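Local coordinates for protein O-ureido-L-serine synthase (Streptomyces lavendulae, PDB 3X44) that catalyses the pyridoxal-phosphate-dependent addition of hydroxyurea to O-acetyl-L-serine, giving O-ureido-L-serine on the way to the antibiotic D-cycloserine, at residues A[41-46]-A[72-77]; A[96-101]-A[218-223]. The protein carries 1 engineered substitution. All blocks are in the same frame, centred on the assembly; numbering follows the deposited sequence.

Interaction 1: residues A[41-46]-A[72-77]; sequences SVADRL and GNVGIA. Engineered in segment 41-46: Ala43 (natural residue Lys). With PUS ((E)-O-(carbamoylamino)-N-({3-hydroxy-2-methyl-5-[(phosphonooxy)methyl]pyridin-4-yl}methylidene)-L-serine), chain C.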
loop_
_atom_site.group_PDB
_atom_site.type_symbol
_atom_site.label_atom_id
_atom_site.label_comp_id
_atom_site.label_asym_id
_atom_site.label_seq_id
_atom_site.Cartn_x
_atom_site.Cartn_y
_atom_site.Cartn_z
ATOM N N SER A 41 -18.377 -6.246 0.989
ATOM C CA SER A 41 -18.956 -5.792 -0.267
ATOM C C SER A 41 -18.779 -4.299 -0.514
ATOM O O SER A 41 -18.391 -3.540 0.375
ATOM C CB SER A 41 -20.450 -6.132 -0.311
ATOM O OG SER A 41 -21.223 -5.089 0.261
ATOM N N VAL A 42 -19.091 -3.897 -1.739
ATOM C CA VAL A 42 -18.988 -2.513 -2.175
ATOM C C VAL A 42 -19.889 -1.573 -1.359
ATOM O O VAL A 42 -19.667 -0.364 -1.320
ATOM C CB VAL A 42 -19.359 -2.416 -3.677
ATOM C CG1 VAL A 42 -20.804 -2.788 -3.863
ATOM C CG2 VAL A 42 -19.069 -1.021 -4.221
ATOM N N ALA A 43 -20.896 -2.134 -0.697
ATOM C CA ALA A 43 -21.834 -1.341 0.097
ATOM C C ALA A 43 -21.141 -0.526 1.182
ATOM O O ALA A 43 -21.666 0.484 1.644
ATOM C CB ALA A 43 -22.890 -2.259 0.722
ATOM N N ASP A 44 -19.959 -0.975 1.590
ATOM C CA ASP A 44 -19.196 -0.289 2.623
ATOM C C ASP A 44 -18.877 1.161 2.241
ATOM O O ASP A 44 -18.826 2.046 3.102
ATOM C CB ASP A 44 -17.879 -1.020 2.870
ATOM C CG ASP A 44 -18.032 -2.243 3.754
ATOM O OD1 ASP A 44 -16.995 -2.706 4.265
ATOM O OD2 ASP A 44 -19.158 -2.749 3.938
ATOM N N ARG A 45 -18.648 1.398 0.951
ATOM C CA ARG A 45 -18.314 2.737 0.477
ATOM C C ARG A 45 -19.471 3.713 0.660
ATOM O O ARG A 45 -19.274 4.862 1.047
ATOM C CB ARG A 45 -17.906 2.690 -0.996
ATOM C CG ARG A 45 -16.649 1.871 -1.276
ATOM C CD ARG A 45 -16.497 1.612 -2.770
ATOM N NE ARG A 45 -15.418 0.676 -3.074
ATOM C CZ ARG A 45 -14.165 1.040 -3.339
ATOM N NH1 ARG A 45 -13.832 2.324 -3.336
ATOM N NH2 ARG A 45 -13.247 0.116 -3.614
ATOM N N LEU A 46 -20.677 3.243 0.376
ATOM C CA LEU A 46 -21.867 4.060 0.508
ATOM C C LEU A 46 -22.183 4.302 1.984
ATOM O O LEU A 46 -22.442 5.433 2.393
ATOM C CB LEU A 46 -23.043 3.357 -0.173
ATOM C CG LEU A 46 -24.445 3.963 -0.109
ATOM C CD1 LEU A 46 -25.261 3.433 -1.279
ATOM C CD2 LEU A 46 -25.119 3.599 1.204
ATOM N N GLY A 72 -29.851 -5.926 1.169
ATOM C CA GLY A 72 -28.961 -6.691 2.030
ATOM C C GLY A 72 -27.611 -6.073 2.368
ATOM O O GLY A 72 -27.351 -5.726 3.514
ATOM N N ASN A 73 -26.749 -5.927 1.369
ATOM C CA ASN A 73 -25.411 -5.382 1.584
ATOM C C ASN A 73 -25.380 -4.005 2.234
ATOM O O ASN A 73 -24.575 -3.755 3.130
ATOM C CB ASN A 73 -24.628 -5.369 0.266
ATOM C CG ASN A 73 -24.089 -6.748 -0.108
ATOM O OD1 ASN A 73 -23.769 -7.552 0.767
ATOM N ND2 ASN A 73 -23.985 -7.022 -1.408
ATOM N N VAL A 74 -26.246 -3.099 1.811
ATOM C CA VAL A 74 -26.212 -1.790 2.444
ATOM C C VAL A 74 -26.612 -1.931 3.912
ATOM O O VAL A 74 -26.060 -1.259 4.778
ATOM C CB VAL A 74 -27.120 -0.789 1.711
ATOM C CG1 VAL A 74 -27.436 0.395 2.605
ATOM C CG2 VAL A 74 -26.402 -0.304 0.458
ATOM N N GLY A 75 -27.557 -2.824 4.189
ATOM C CA GLY A 75 -27.970 -3.054 5.563
ATOM C C GLY A 75 -26.801 -3.588 6.382
ATOM O O GLY A 75 -26.577 -3.162 7.513
ATOM N N ILE A 76 -26.049 -4.521 5.807
ATOM C CA ILE A 76 -24.897 -5.098 6.486
ATOM C C ILE A 76 -23.850 -4.020 6.784
ATOM O O ILE A 76 -23.355 -3.909 7.906
ATOM C CB ILE A 76 -24.251 -6.215 5.627
ATOM C CG1 ILE A 76 -25.172 -7.431 5.586
ATOM C CG2 ILE A 76 -22.908 -6.620 6.204
ATOM C CD1 ILE A 76 -24.807 -8.446 4.508
ATOM N N ALA A 77 -23.531 -3.221 5.771
ATOM C CA ALA A 77 -22.545 -2.159 5.904
ATOM C C ALA A 77 -22.971 -1.067 6.891
ATOM O O ALA A 77 -22.206 -0.693 7.777
ATOM C CB ALA A 77 -22.258 -1.551 4.535
HETATM N N PUS C . -26.964 -3.090 -3.040
HETATM C CA PUS C . -27.797 -2.024 -2.352
HETATM C CB PUS C . -29.023 -1.591 -3.233
HETATM O OG PUS C . -29.895 -2.777 -3.516
HETATM N ND PUS C . -31.282 -2.387 -3.634
HETATM C CE PUS C . -31.963 -2.675 -4.766
HETATM N NZ2 PUS C . -31.300 -2.951 -5.903
HETATM O OZ1 PUS C . -33.153 -2.685 -4.759
HETATM C C PUS C . -28.302 -2.583 -1.004
HETATM O O PUS C . -27.721 -3.501 -0.494
HETATM O OT PUS C . -29.270 -2.101 -0.466
HETATM C C2 PUS C . -24.677 -6.264 -5.157
HETATM C C3 PUS C . -25.330 -5.217 -4.350
HETATM C C4 PUS C . -25.601 -3.913 -4.967
HETATM C C5 PUS C . -25.188 -3.689 -6.358
HETATM C C6 PUS C . -24.533 -4.793 -7.077
HETATM C C2A PUS C . -24.421 -7.624 -4.572
HETATM C C4A PUS C . -26.433 -2.870 -4.255
HETATM C C5A PUS C . -25.430 -2.359 -7.055
HETATM N N1 PUS C . -24.316 -6.007 -6.463
HETATM O O3 PUS C . -25.612 -5.439 -3.052
HETATM O O1P PUS C . -26.070 0.297 -5.700
HETATM O O2P PUS C . -23.959 0.995 -6.502
HETATM O O3P PUS C . -25.613 0.240 -8.035
HETATM O O4P PUS C . -24.513 -1.333 -6.548
HETATM P P PUS C . -25.046 0.052 -6.698
#
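Ala43 meets the first turn of helix 73-85 at the middle of this contact. Its approach is tight: Ala43 CB lies 3.3 Å from Asn73 O and 3.9 Å from Ala77 CB. Ala43 is engineered; the natural residue is the lysine that carries the cofactor. Beside it, Ser41 OG sits 3.3 Å from Asn73 CG. That hydroxyl also accepts a capping bond from Ala43 N. The packing is looser at Leu46, where Leu46 CD2 meets Val74 CG2 at 4.2 Å and the two side chains cross at about a right angle. Neither side faces solvent, since every touching residue is buried and PUS lies alongside. With CG anti to the carbonyl carbon (chi1 -78°), the amide of Asn73 lies against Ser41 OG and puts ND2 on PUS O3. Asn73 ND2 donates to PUS O3 at 2.8 Å and also bonds Asp292. OD1 accepts from Arg296, so both ends of the amide are held. Val74 N gives PUS O a nearly straight bond of 2.8 Å (165°), and Val74 CG2 packs 3.3 Å from PUS C. A helix-start N-H on the bound amino acid's carboxylate, with an asparagine on the cofactor's ring oxygen, is characteristic of the cysteine synthase active site.

Interaction 2: residues A[96-101]-A[218-223]; sequences TYSVER and QIQGLA. With PUS ((E)-O-(carbamoylamino)-N-({3-hydroxy-2-methyl-5-[(phosphonooxy)methyl]pyridin-4-yl}methylidene)-L-serine), chain C.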
loop_
_atom_site.group_PDB
_atom_site.type_symbol
_atom_site.label_atom_id
_atom_site.label_comp_id
_atom_site.label_asym_id
_atom_site.label_seq_id
_atom_site.Cartn_x
_atom_site.Cartn_y
_atom_site.Cartn_z
ATOM N N THR A 96 -37.435 -12.059 0.772
ATOM C CA THR A 96 -36.870 -13.053 -0.133
ATOM C C THR A 96 -35.351 -13.020 -0.286
ATOM O O THR A 96 -34.770 -13.940 -0.864
ATOM C CB THR A 96 -37.512 -12.957 -1.534
ATOM O OG1 THR A 96 -37.550 -11.590 -1.957
ATOM C CG2 THR A 96 -38.935 -13.514 -1.499
ATOM N N TYR A 97 -34.709 -11.971 0.226
ATOM C CA TYR A 97 -33.249 -11.866 0.142
ATOM C C TYR A 97 -32.639 -12.936 1.057
ATOM O O TYR A 97 -33.269 -13.355 2.020
ATOM C CB TYR A 97 -32.803 -10.448 0.530
ATOM C CG TYR A 97 -33.129 -9.453 -0.564
ATOM C CD1 TYR A 97 -34.188 -8.558 -0.427
ATOM C CD2 TYR A 97 -32.433 -9.477 -1.776
ATOM C CE1 TYR A 97 -34.550 -7.710 -1.481
ATOM C CE2 TYR A 97 -32.792 -8.636 -2.827
ATOM C CZ TYR A 97 -33.851 -7.761 -2.671
ATOM O OH TYR A 97 -34.216 -6.945 -3.713
ATOM N N SER A 98 -31.421 -13.376 0.755
ATOM C CA SER A 98 -30.793 -14.453 1.524
ATOM C C SER A 98 -30.740 -14.243 3.034
ATOM O O SER A 98 -30.526 -13.131 3.515
ATOM C CB SER A 98 -29.388 -14.747 0.982
ATOM O OG SER A 98 -28.431 -13.841 1.491
ATOM N N VAL A 99 -30.931 -15.334 3.773
ATOM C CA VAL A 99 -30.928 -15.284 5.227
ATOM C C VAL A 99 -29.581 -14.828 5.773
ATOM O O VAL A 99 -29.521 -14.224 6.847
ATOM C CB VAL A 99 -31.337 -16.655 5.845
ATOM C CG1 VAL A 99 -30.340 -17.752 5.448
ATOM C CG2 VAL A 99 -31.430 -16.532 7.360
ATOM N N GLU A 100 -28.509 -15.092 5.024
ATOM C CA GLU A 100 -27.172 -14.671 5.432
ATOM C C GLU A 100 -27.191 -13.160 5.676
ATOM O O GLU A 100 -26.535 -12.653 6.589
ATOM C CB GLU A 100 -26.142 -15.006 4.344
ATOM C CG GLU A 100 -25.743 -16.487 4.290
ATOM C CD GLU A 100 -26.524 -17.260 3.233
ATOM O OE1 GLU A 100 -27.628 -16.807 2.869
ATOM O OE2 GLU A 100 -26.041 -18.318 2.768
ATOM N N ARG A 101 -27.947 -12.450 4.844
ATOM C CA ARG A 101 -28.082 -11.002 4.972
ATOM C C ARG A 101 -28.758 -10.667 6.303
ATOM O O ARG A 101 -28.323 -9.763 7.016
ATOM C CB ARG A 101 -28.921 -10.448 3.823
ATOM C CG ARG A 101 -28.183 -10.299 2.507
ATOM C CD ARG A 101 -29.159 -10.359 1.336
ATOM N NE ARG A 101 -28.592 -9.727 0.150
ATOM C CZ ARG A 101 -27.736 -10.324 -0.673
ATOM N NH1 ARG A 101 -27.349 -11.573 -0.439
ATOM N NH2 ARG A 101 -27.247 -9.664 -1.712
ATOM N N GLN A 218 -33.463 -13.123 -9.176
ATOM C CA GLN A 218 -32.449 -13.730 -8.326
ATOM C C GLN A 218 -31.073 -13.074 -8.271
ATOM O O GLN A 218 -30.186 -13.568 -7.575
ATOM C CB GLN A 218 -32.302 -15.200 -8.704
ATOM C CG GLN A 218 -33.631 -15.927 -8.700
ATOM C CD GLN A 218 -33.480 -17.422 -8.589
ATOM O OE1 GLN A 218 -33.205 -17.953 -7.512
ATOM N NE2 GLN A 218 -33.662 -18.116 -9.706
ATOM N N ILE A 219 -30.871 -11.977 -8.992
ATOM C CA ILE A 219 -29.560 -11.339 -8.927
ATOM C C ILE A 219 -29.584 -10.287 -7.825
ATOM O O ILE A 219 -29.525 -9.082 -8.072
ATOM C CB ILE A 219 -29.139 -10.716 -10.276
ATOM C CG1 ILE A 219 -29.341 -11.728 -11.406
ATOM C CG2 ILE A 219 -27.671 -10.361 -10.227
ATOM C CD1 ILE A 219 -28.970 -11.210 -12.784
ATOM N N GLN A 220 -29.666 -10.788 -6.596
ATOM C CA GLN A 220 -29.735 -9.978 -5.387
ATOM C C GLN A 220 -28.835 -8.753 -5.392
ATOM O O GLN A 220 -27.628 -8.848 -5.616
ATOM C CB GLN A 220 -29.437 -10.858 -4.164
ATOM C CG GLN A 220 -30.188 -12.188 -4.184
ATOM C CD GLN A 220 -30.493 -12.744 -2.798
ATOM O OE1 GLN A 220 -30.401 -12.040 -1.794
ATOM N NE2 GLN A 220 -30.856 -14.018 -2.743
ATOM N N GLY A 221 -29.441 -7.596 -5.146
ATOM C CA GLY A 221 -28.677 -6.366 -5.109
ATOM C C GLY A 221 -28.952 -5.475 -6.304
ATOM O O GLY A 221 -28.779 -4.259 -6.232
ATOM N N LEU A 222 -29.393 -6.075 -7.404
ATOM C CA LEU A 222 -29.671 -5.310 -8.614
ATOM C C LEU A 222 -31.136 -5.011 -8.867
ATOM O O LEU A 222 -32.043 -5.589 -8.250
ATOM C CB LEU A 222 -29.154 -6.045 -9.854
ATOM C CG LEU A 222 -27.732 -6.602 -9.856
ATOM C CD1 LEU A 222 -27.449 -7.250 -11.203
ATOM C CD2 LEU A 222 -26.748 -5.480 -9.588
ATOM N N ALA A 223 -31.325 -4.091 -9.806
ATOM C CA ALA A 223 -32.614 -3.675 -10.314
ATOM C C ALA A 223 -33.803 -3.460 -9.389
ATOM O O ALA A 223 -34.651 -4.342 -9.233
ATOM C CB ALA A 223 -33.018 -4.628 -11.431
HETATM N N PUS C . -26.964 -3.090 -3.040
HETATM C CA PUS C . -27.797 -2.024 -2.352
HETATM C CB PUS C . -29.023 -1.591 -3.233
HETATM O OG PUS C . -29.895 -2.777 -3.516
HETATM N ND PUS C . -31.282 -2.387 -3.634
HETATM C CE PUS C . -31.963 -2.675 -4.766
HETATM N NZ2 PUS C . -31.300 -2.951 -5.903
HETATM O OZ1 PUS C . -33.153 -2.685 -4.759
HETATM C C PUS C . -28.302 -2.583 -1.004
HETATM O O PUS C . -27.721 -3.501 -0.494
HETATM O OT PUS C . -29.270 -2.101 -0.466
HETATM C C2 PUS C . -24.677 -6.264 -5.157
HETATM C C3 PUS C . -25.330 -5.217 -4.350
HETATM C C4 PUS C . -25.601 -3.913 -4.967
HETATM C C5 PUS C . -25.188 -3.689 -6.358
HETATM C C6 PUS C . -24.533 -4.793 -7.077
HETATM C C2A PUS C . -24.421 -7.624 -4.572
HETATM C C4A PUS C . -26.433 -2.870 -4.255
HETATM C C5A PUS C . -25.430 -2.359 -7.055
HETATM N N1 PUS C . -24.316 -6.007 -6.463
HETATM O O3 PUS C . -25.612 -5.439 -3.052
HETATM O O1P PUS C . -26.070 0.297 -5.700
HETATM O O2P PUS C . -23.959 0.995 -6.502
HETATM O O3P PUS C . -25.613 0.240 -8.035
HETATM O O4P PUS C . -24.513 -1.333 -6.548
HETATM P P PUS C . -25.046 0.052 -6.698
HETATM O O HOH W 1 -32.417 -15.618 -1.241
HETATM O O HOH W 2 -32.182 -6.826 -5.605
#
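Gln220 reaches across to Ser98, and its amide oxygen takes the one direct hydrogen bond between the segments. Ser98 N donates to Gln220 OE1 at 3.1 Å (165°), in the carbonyl plane and on a lone pair. Gln220 CG is anti to the carbonyl carbon (chi1 -46°) and the chain extends beyond it, which carries OE1 to Ser98. Within 96-101, Arg101 NH1 donates to Ser98 OG close to the guanidinium plane. Ser98 OG also bonds Arg296 O, and Arg101 NE bonds Ser71 O. Van der Waals contacts surround the same oxygen. Gln220 OE1 touches the edge of the Tyr97 ring, 3.3 Å from Tyr97 CD2. Gln220 OE1 also lies over one face of the Arg101 guanidinium, offset toward the rim and 3.4 Å from Arg101 CZ. Gln220 lies in a type II beta turn from Ile219 to Leu222, with Gly221 at the position where positive phi favours glycine. The turn forms part of the ligand pocket: PUS NZ2 donates to Gly221 O at 2.9 Å, and Leu222 CD2 packs 3.4 Å from PUS C6. Two waters add bridges. One donates to Thr96 O and accepts from Gln220 NE2. The other is bonded to Tyr97 OH, accepts from Gly221 N and donates to Leu222 O.

In the fold
Interaction 1 closes along the chain before interaction 2 opens. Their centres are about 13 Å apart, and both touch PUS. Interaction 1 joins the starts of helices 43-56 and 73-85. Helices 73-85 and 99-107 are separated in sequence by strand 88-94 of the four-stranded parallel sheet. They touch through Ile76, which lies on Leu104 and Ile105. The N-cap residue Gly72 packs on Arg101, with Gly72 CA 3.6 Å from Arg101 NE. The loop 218-223 instead precedes strand 238-242, an outer strand of the six-stranded sheet. Interaction 2 therefore connects parts of the chain belonging to the two sheets. The active site lies between them, as in other fold-type II pyridoxal-phosphate enzymes. The two contacts thus line different parts of one site around the same product-cofactor adduct.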